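Local coordinates for TSSL1 (Pseudomonas aeruginosa, PDB 4B62), which probably binds peptidoglycan through this C-terminal OmpA-like module, fixing the type VI secretion system of the bacterium to its cell wall, at residues F48-A53 with R86-L91; Q105-L110 with R145-T150. One frame throughout, in Å; residues are numbered along the deposited sequence.

Contact 1 of 2, residues F48-A53 with R86-L91; sequences FASASA and RPIATL. With PO4 (phosphate ion), chain C.
Ile88 and Ala51 bring two surface loops together, and the isoleucine can be followed outward atom by atom. Its CB lies 3.9 Å from CB of Ala51, and there the side chain forks. The CG2 branch, anti to the backbone N, closes on that same methyl, Ala51 CB to Ile88 CG2 being 3.7 Å. The other branch runs through CG1 (chi1 -57°) to CD1, which ends 3.5 Å from OG of Ser50, a methyl against a hydroxyl. Ser50 and Ala51 are the middle residues of a type II turn closed by Ser52 N to Ala49 O, and this places the alanine methyl at the loop's tip, facing Ile88. No direct hydrogen bond spans the gap; a water does, lying 2.9 Å from Ala51 O and likewise within bonding distance of Ile88 O and Thr90 OG1. Behind the turn, a phosphate ion, probably from the crystallisation liquor, accepts a bond from Ala53 N to its O4 (2.8 Å) and is also hydrogen-bonded to Tyr93 OH. The 48-53 loop, between strand 37-43 and helix 60-72, rests on helix 96-115, where Ala53 packs on Ala102 and Arg103, while 86-91 belongs to the connection from strand 77-82 into that helix.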
ATOM      1  N   PHE A  48       9.652   0.217   0.289  1.00  9.87           N
ATOM      2  CA  PHE A  48      10.400   0.812   1.387  1.00 10.56           C
ATOM      3  C   PHE A  48      11.627  -0.030   1.714  1.00 11.66           C
ATOM      4  O   PHE A  48      11.577  -1.259   1.657  1.00 12.17           O
ATOM      5  CB  PHE A  48       9.560   0.841   2.680  1.00 11.71           C
ATOM      6  CG  PHE A  48       8.151   1.373   2.526  1.00 11.08           C
ATOM      7  CD1 PHE A  48       7.906   2.720   2.369  1.00 13.16           C
ATOM      8  CD2 PHE A  48       7.064   0.499   2.542  1.00 11.09           C
ATOM      9  CE1 PHE A  48       6.619   3.189   2.225  1.00 12.99           C
ATOM     10  CE2 PHE A  48       5.782   0.973   2.397  1.00 11.21           C
ATOM     11  CZ  PHE A  48       5.567   2.318   2.241  1.00 12.60           C
ATOM     12  N   ALA A  49      12.707   0.626   2.135  1.00 13.93           N
ATOM     13  CA  ALA A  49      13.803  -0.104   2.769  1.00 14.77           C
ATOM     14  C   ALA A  49      13.304  -0.675   4.098  1.00 15.22           C
ATOM     15  O   ALA A  49      12.296  -0.209   4.674  1.00 14.17           O
ATOM     16  CB  ALA A  49      15.006   0.797   2.993  1.00 15.84           C
ATOM     17  N   SER A  50      13.989  -1.707   4.565  1.00 16.57           N
ATOM     18  CA  SER A  50      13.684  -2.317   5.843  1.00 16.91           C
ATOM     19  C   SER A  50      13.573  -1.248   6.929  1.00 17.66           C
ATOM     20  O   SER A  50      14.410  -0.351   7.025  1.00 18.10           O
ATOM     21  CB  SER A  50      14.766  -3.337   6.201  1.00 21.02           C
ATOM     22  OG  SER A  50      14.435  -4.017   7.389  1.00 23.71           O
ATOM     23  N   ALA A  51      12.496  -1.315   7.709  1.00 16.95           N
ATOM     24  CA  ALA A  51      12.310  -0.443   8.874  1.00 17.92           C
ATOM     25  C   ALA A  51      12.153   1.052   8.543  1.00 17.03           C
ATOM     26  O   ALA A  51      12.249   1.889   9.431  1.00 20.26           O
ATOM     27  CB  ALA A  51      13.439  -0.665   9.897  1.00 21.44           C
ATOM     28  N   SER A  52      11.865   1.372   7.279  1.00 15.08           N
ATOM     29  CA  SER A  52      11.712   2.755   6.810  1.00 13.93           C
ATOM     30  C   SER A  52      10.299   2.963   6.237  1.00 12.44           C
ATOM     31  O   SER A  52       9.670   2.003   5.795  1.00 11.87           O
ATOM     32  CB  SER A  52      12.766   3.036   5.740  1.00 15.18           C
ATOM     33  OG  SER A  52      12.559   4.243   5.042  1.00 19.14           O
ATOM     34  N   ALA A  53       9.842   4.215   6.226  1.00 12.82           N
ATOM     35  CA  ALA A  53       8.570   4.597   5.615  1.00 12.10           C
ATOM     36  C   ALA A  53       8.732   5.529   4.415  1.00 12.63           C
ATOM     37  O   ALA A  53       7.766   6.045   3.902  1.00 15.68           O
ATOM     38  CB  ALA A  53       7.619   5.190   6.648  1.00 13.72           C
ATOM     39  N   ARG A  86       7.261  -8.731  14.311  1.00 15.54           N
ATOM     40  CA  ARG A  86       8.695  -8.738  14.621  1.00 19.15           C
ATOM     41  C   ARG A  86       9.260  -7.350  14.371  1.00 19.84           C
ATOM     42  O   ARG A  86       9.901  -7.111  13.349  1.00 23.88           O
ATOM     43  CB  ARG A  86       9.452  -9.735  13.743  1.00 22.43           C
ATOM     44  CG  ARG A  86       8.834 -11.108  13.635  1.00 33.01           C
ATOM     45  CD  ARG A  86       8.719 -11.852  14.949  1.00 39.94           C
ATOM     46  NE  ARG A  86       8.137 -13.181  14.727  1.00 41.97           N
ATOM     47  CZ  ARG A  86       8.824 -14.309  14.540  1.00 45.99           C
ATOM     48  NH1 ARG A  86      10.158 -14.323  14.544  1.00 49.99           N
ATOM     49  NH2 ARG A  86       8.164 -15.447  14.348  1.00 55.86           N
ATOM     50  N   PRO A  87       9.025  -6.421  15.301  1.00 19.58           N
ATOM     51  CA  PRO A  87       9.447  -5.040  15.074  1.00 19.94           C
ATOM     52  C   PRO A  87      10.958  -4.851  14.962  1.00 20.40           C
ATOM     53  O   PRO A  87      11.731  -5.509  15.669  1.00 22.92           O
ATOM     54  CB  PRO A  87       8.926  -4.311  16.313  1.00 23.35           C
ATOM     55  CG  PRO A  87       8.894  -5.362  17.361  1.00 22.27           C
ATOM     56  CD  PRO A  87       8.452  -6.598  16.642  1.00 20.98           C
ATOM     57  N   ILE A  88      11.352  -3.949  14.067  1.00 20.02           N
ATOM     58  CA  ILE A  88      12.724  -3.466  13.960  1.00 20.43           C
ATOM     59  C   ILE A  88      12.639  -2.006  14.418  1.00 22.40           C
ATOM     60  O   ILE A  88      12.537  -1.093  13.595  1.00 23.20           O
ATOM     61  CB  ILE A  88      13.256  -3.573  12.505  1.00 21.35           C
ATOM     62  CG1 ILE A  88      13.161  -5.014  11.986  1.00 23.72           C
ATOM     63  CG2 ILE A  88      14.708  -3.114  12.407  1.00 22.91           C
ATOM     64  CD1 ILE A  88      13.404  -5.142  10.494  1.00 24.57           C
ATOM     65  N   ALA A  89      12.630  -1.797  15.737  1.00 23.41           N
ATOM     66  CA  ALA A  89      12.386  -0.474  16.317  1.00 22.15           C
ATOM     67  C   ALA A  89      13.554   0.474  16.036  1.00 20.17           C
ATOM     68  O   ALA A  89      14.718   0.062  16.086  1.00 25.56           O
ATOM     69  CB  ALA A  89      12.157  -0.572  17.817  1.00 28.12           C
ATOM     70  N   THR A  90      13.216   1.732  15.732  1.00 18.34           N
ATOM     71  CA  THR A  90      14.195   2.788  15.485  1.00 16.76           C
ATOM     72  C   THR A  90      13.726   4.093  16.120  1.00 15.33           C
ATOM     73  O   THR A  90      12.597   4.198  16.600  1.00 15.98           O
ATOM     74  CB  THR A  90      14.429   3.038  13.982  1.00 17.60           C
ATOM     75  OG1 THR A  90      13.228   3.545  13.380  1.00 19.20           O
ATOM     76  CG2 THR A  90      14.875   1.768  13.272  1.00 20.64           C
ATOM     77  N   LEU A  91      14.602   5.093  16.132  1.00 14.25           N
ATOM     78  CA  LEU A  91      14.253   6.396  16.666  1.00 13.88           C
ATOM     79  C   LEU A  91      13.018   6.994  16.006  1.00 13.85           C
ATOM     80  O   LEU A  91      12.190   7.621  16.673  1.00 15.82           O
ATOM     81  CB  LEU A  91      15.410   7.376  16.525  1.00 12.83           C
ATOM     82  CG  LEU A  91      16.709   7.062  17.264  1.00 13.26           C
ATOM     83  CD1 LEU A  91      17.804   8.012  16.797  1.00 14.25           C
ATOM     84  CD2 LEU A  91      16.528   7.161  18.769  1.00 13.48           C
TER
HETATM   85  P   PO4 C1448      12.817   6.976   6.736  0.57 20.16           P
HETATM   86  O1  PO4 C1448      13.507   6.454   5.502  0.57 26.08           O
HETATM   87  O2  PO4 C1448      13.559   6.494   7.941  0.57 26.74           O
HETATM   88  O3  PO4 C1448      12.830   8.481   6.747  0.57 24.62           O
HETATM   89  O4  PO4 C1448      11.389   6.517   6.829  0.57 15.87           O
HETATM   90  O   HOH W   1      11.786   1.300  12.211  1.00 23.17           O

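Contact 2 of 2, residues Q105-L110 with R145-T150; sequences QEVADL and RRVEIT. With EDO (1,2-ethanediol), chain B.
Val107 on helix 96-115 and Val147 on strand 146-152 mark the closest approach of the two backbones, their CA atoms 8.3 Å apart. That spacing is too wide for main-chain bonding, and none crosses it: the helical turn keeps its own bonds, such as Asp109 N to Gln105 O, while the strand pairs with its neighbours 37-43 and 77-82 on either side. Side chains therefore carry the contact, and a single helix residue supplies one half of it. Val107 spreads its two methyls over alternate residues of the strand. CG1, anti to the backbone N (chi1 171°), meets CD1 of Ile149 at 3.9 Å, the two side chains crossing at a slant. CG2 faces CG1 of Val147 more loosely, at 4.3 Å. All three residues are buried, and Val79 of the adjacent strand also touches Val107.

The alternation of the strand sends Arg146 and Glu148 to the other face of the sheet. There Arg146 grips one oxygen side-on: NE lies 2.9 Å from Glu148 OE2 and NH2 3.0 Å, with that oxygen in the guanidinium plane and both nitrogens reaching it from one face of the carboxylate. Further bonds from Arg146 to the carbonyls of Asn144 and Glu130 steady the guanidinium. On the helix, Gln105 NE2 reaches Asp109 OD1 at 2.8 Å, a side-chain bond across one turn, received 42° out of the carboxylate plane. A helix laid by its apolar residues over one face of a mixed sheet, with a central strand beneath it, is characteristic of the alpha/beta sandwich of OmpA-like domains.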
ATOM      1  N   GLN A 105       0.612   6.423   5.525  1.00  9.62           N
ATOM      2  CA  GLN A 105       0.495   7.860   5.335  1.00  9.99           C
ATOM      3  C   GLN A 105       1.412   8.361   4.207  1.00 10.06           C
ATOM      4  O   GLN A 105       1.034   9.260   3.451  1.00 11.17           O
ATOM      5  CB  GLN A 105       0.805   8.619   6.616  1.00 11.58           C
ATOM      6  CG  GLN A 105       0.403  10.091   6.574  1.00 14.28           C
ATOM      7  CD  GLN A 105      -1.095  10.307   6.363  1.00 17.10           C
ATOM      8  OE1 GLN A 105      -1.918   9.879   7.173  1.00 21.30           O
ATOM      9  NE2 GLN A 105      -1.451  10.952   5.266  1.00 20.32           N
ATOM     10  N   GLU A 106       2.623   7.803   4.108  1.00 11.37           N
ATOM     11  CA  GLU A 106       3.521   8.232   3.046  1.00 11.20           C
ATOM     12  C   GLU A 106       2.943   7.894   1.662  1.00  9.75           C
ATOM     13  O   GLU A 106       2.979   8.716   0.727  1.00 11.22           O
ATOM     14  CB  GLU A 106       4.908   7.638   3.235  1.00 12.56           C
ATOM     15  CG  GLU A 106       5.944   8.138   2.227  1.00 13.46           C
ATOM     16  CD  GLU A 106       6.345   9.598   2.416  1.00 16.30           C
ATOM     17  OE1 GLU A 106       6.022  10.215   3.452  1.00 22.71           O
ATOM     18  OE2 GLU A 106       7.009  10.147   1.512  1.00 19.35           O
ATOM     19  N   VAL A 107       2.359   6.704   1.545  1.00  9.97           N
ATOM     20  CA  VAL A 107       1.720   6.317   0.293  1.00  9.94           C
ATOM     21  C   VAL A 107       0.557   7.265  -0.029  1.00 10.00           C
ATOM     22  O   VAL A 107       0.434   7.771  -1.142  1.00 10.78           O
ATOM     23  CB  VAL A 107       1.289   4.835   0.342  1.00 10.62           C
ATOM     24  CG1 VAL A 107       0.421   4.454  -0.853  1.00 11.42           C
ATOM     25  CG2 VAL A 107       2.515   3.940   0.366  1.00 10.97           C
ATOM     26  N   ALA A 108      -0.294   7.519   0.960  1.00  9.95           N
ATOM     27  CA  ALA A 108      -1.407   8.449   0.753  1.00 10.93           C
ATOM     28  C   ALA A 108      -0.917   9.838   0.345  1.00 10.15           C
ATOM     29  O   ALA A 108      -1.473  10.471  -0.559  1.00 11.49           O
ATOM     30  CB  ALA A 108      -2.279   8.532   1.999  1.00 10.92           C
ATOM     31  N   ASP A 109       0.134  10.308   1.019  1.00 10.76           N
ATOM     32  CA  ASP A 109       0.663  11.654   0.754  1.00 11.00           C
ATOM     33  C   ASP A 109       1.214  11.742  -0.674  1.00 11.70           C
ATOM     34  O   ASP A 109       0.956  12.703  -1.396  1.00 13.07           O
ATOM     35  CB  ASP A 109       1.774  12.005   1.745  1.00 11.17           C
ATOM     36  CG  ASP A 109       1.267  12.321   3.146  1.00 13.62           C
ATOM     37  OD1 ASP A 109       0.041  12.430   3.357  1.00 15.50           O
ATOM     38  OD2 ASP A 109       2.122  12.465   4.040  1.00 16.86           O
ATOM     39  N   LEU A 110       1.969  10.728  -1.077  1.00 11.43           N
ATOM     40  CA  LEU A 110       2.580  10.732  -2.404  1.00 11.59           C
ATOM     41  C   LEU A 110       1.522  10.665  -3.502  1.00 11.00           C
ATOM     42  O   LEU A 110       1.596  11.378  -4.516  1.00 12.60           O
ATOM     43  CB  LEU A 110       3.571   9.574  -2.540  1.00 12.20           C
ATOM     44  CG  LEU A 110       4.866   9.728  -1.742  1.00 13.50           C
ATOM     45  CD1 LEU A 110       5.603   8.398  -1.669  1.00 12.91           C
ATOM     46  CD2 LEU A 110       5.745  10.804  -2.356  1.00 15.67           C
ATOM     47  N   ARG A 145       3.820  -7.493   6.053  1.00  8.61           N
ATOM     48  CA  ARG A 145       4.296  -6.113   5.922  1.00  8.84           C
ATOM     49  C   ARG A 145       3.862  -5.609   4.554  1.00  8.64           C
ATOM     50  O   ARG A 145       4.388  -6.042   3.529  1.00  9.52           O
ATOM     51  CB  ARG A 145       5.827  -6.023   6.039  1.00  9.41           C
ATOM     52  CG  ARG A 145       6.426  -6.534   7.327  1.00  9.68           C
ATOM     53  CD  ARG A 145       7.888  -6.183   7.475  1.00 10.56           C
ATOM     54  NE  ARG A 145       8.719  -6.651   6.373  1.00 11.27           N
ATOM     55  CZ  ARG A 145       9.301  -7.841   6.298  1.00 11.81           C
ATOM     56  NH1 ARG A 145       9.153  -8.741   7.251  1.00 12.59           N
ATOM     57  NH2 ARG A 145      10.039  -8.132   5.236  1.00 12.71           N
ATOM     58  N   ARG A 146       2.885  -4.706   4.519  1.00  8.21           N
ATOM     59  CA  ARG A 146       2.244  -4.361   3.267  1.00  8.82           C
ATOM     60  C   ARG A 146       1.406  -3.109   3.434  1.00  8.45           C
ATOM     61  O   ARG A 146       1.073  -2.706   4.562  1.00  9.16           O
ATOM     62  CB  ARG A 146       1.325  -5.505   2.803  1.00  8.74           C
ATOM     63  CG  ARG A 146       0.028  -5.608   3.600  1.00  9.05           C
ATOM     64  CD  ARG A 146      -0.646  -6.944   3.428  1.00  7.88           C
ATOM     65  NE  ARG A 146      -1.979  -6.965   4.014  1.00  8.30           N
ATOM     66  CZ  ARG A 146      -2.264  -7.212   5.290  1.00  8.29           C
ATOM     67  NH1 ARG A 146      -1.329  -7.532   6.186  1.00  9.39           N
ATOM     68  NH2 ARG A 146      -3.550  -7.176   5.659  1.00  8.88           N
ATOM     69  N   VAL A 147       1.047  -2.519   2.301  1.00  8.38           N
ATOM     70  CA  VAL A 147      -0.063  -1.579   2.256  1.00  8.53           C
ATOM     71  C   VAL A 147      -1.169  -2.180   1.384  1.00  8.21           C
ATOM     72  O   VAL A 147      -0.902  -2.932   0.435  1.00  9.27           O
ATOM     73  CB  VAL A 147       0.330  -0.169   1.732  1.00  9.40           C
ATOM     74  CG1 VAL A 147       1.316   0.478   2.689  1.00 10.33           C
ATOM     75  CG2 VAL A 147       0.894  -0.208   0.326  1.00 10.43           C
ATOM     76  N   GLU A 148      -2.413  -1.853   1.742  1.00  8.15           N
ATOM     77  CA  GLU A 148      -3.565  -2.159   0.924  1.00  8.41           C
ATOM     78  C   GLU A 148      -4.176  -0.836   0.516  1.00  8.44           C
ATOM     79  O   GLU A 148      -4.586  -0.042   1.369  1.00  9.52           O
ATOM     80  CB  GLU A 148      -4.568  -3.042   1.676  1.00  8.92           C
ATOM     81  CG  GLU A 148      -4.030  -4.433   1.979  1.00  9.05           C
ATOM     82  CD  GLU A 148      -5.054  -5.403   2.575  1.00  9.46           C
ATOM     83  OE1 GLU A 148      -6.266  -5.060   2.622  1.00 11.13           O
ATOM     84  OE2 GLU A 148      -4.629  -6.516   2.992  1.00  9.92           O
ATOM     85  N   ILE A 149      -4.225  -0.605  -0.789  1.00  8.17           N
ATOM     86  CA  ILE A 149      -4.739   0.633  -1.354  1.00  8.30           C
ATOM     87  C   ILE A 149      -6.126   0.324  -1.937  1.00  9.16           C
ATOM     88  O   ILE A 149      -6.247  -0.400  -2.922  1.00  9.62           O
ATOM     89  CB  ILE A 149      -3.815   1.171  -2.460  1.00  9.63           C
ATOM     90  CG1 ILE A 149      -2.410   1.415  -1.908  1.00 10.15           C
ATOM     91  CG2 ILE A 149      -4.369   2.457  -3.061  1.00 10.11           C
ATOM     92  CD1 ILE A 149      -1.354   1.648  -2.971  1.00 11.03           C
ATOM     93  N   THR A 150      -7.170   0.853  -1.308  1.00 10.52           N
ATOM     94  CA  THR A 150      -8.533   0.591  -1.726  1.00 10.41           C
ATOM     95  C   THR A 150      -9.063   1.812  -2.448  1.00  9.86           C
ATOM     96  O   THR A 150      -9.076   2.901  -1.882  1.00 11.65           O
ATOM     97  CB  THR A 150      -9.420   0.289  -0.506  1.00 10.19           C
ATOM     98  OG1 THR A 150      -8.996  -0.935   0.101  1.00 11.77           O
ATOM     99  CG2 THR A 150     -10.877   0.154  -0.900  1.00 11.60           C
TER
HETATM  100  C1  EDO B1447      -9.965  -3.143   2.271  1.00 16.91           C
HETATM  101  O1  EDO B1447     -10.848  -2.606   1.268  1.00 13.45           O
HETATM  102  C2  EDO B1447     -10.441  -4.480   2.838  1.00 16.63           C
HETATM  103  O2  EDO B1447     -10.527  -5.470   1.801  1.00 16.26           O

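In the fold
From the N terminus, the chain forms strands 30-33 and 37-43 before the 48-53 loop. Helix 60-72 and strand 77-82 follow, and the return of 86-91 to that loop makes contact 1, a closure at the surface. Contact 2 opens later, on helix 96-115, and closes when strand 146-152 enters the sheet between 37-43 and 77-82, after strand 121-125 has been laid at its edge. The two closures are thus in series, neither nested nor crossed. Their centres stand 15 Å apart, yet they touch: Phe48 CZ packs on Val107 CG2 and Ala53 O on Glu106 CG. The 48-53 loop so joins the surface connection of contact 1 to the buried helix-sheet core of contact 2.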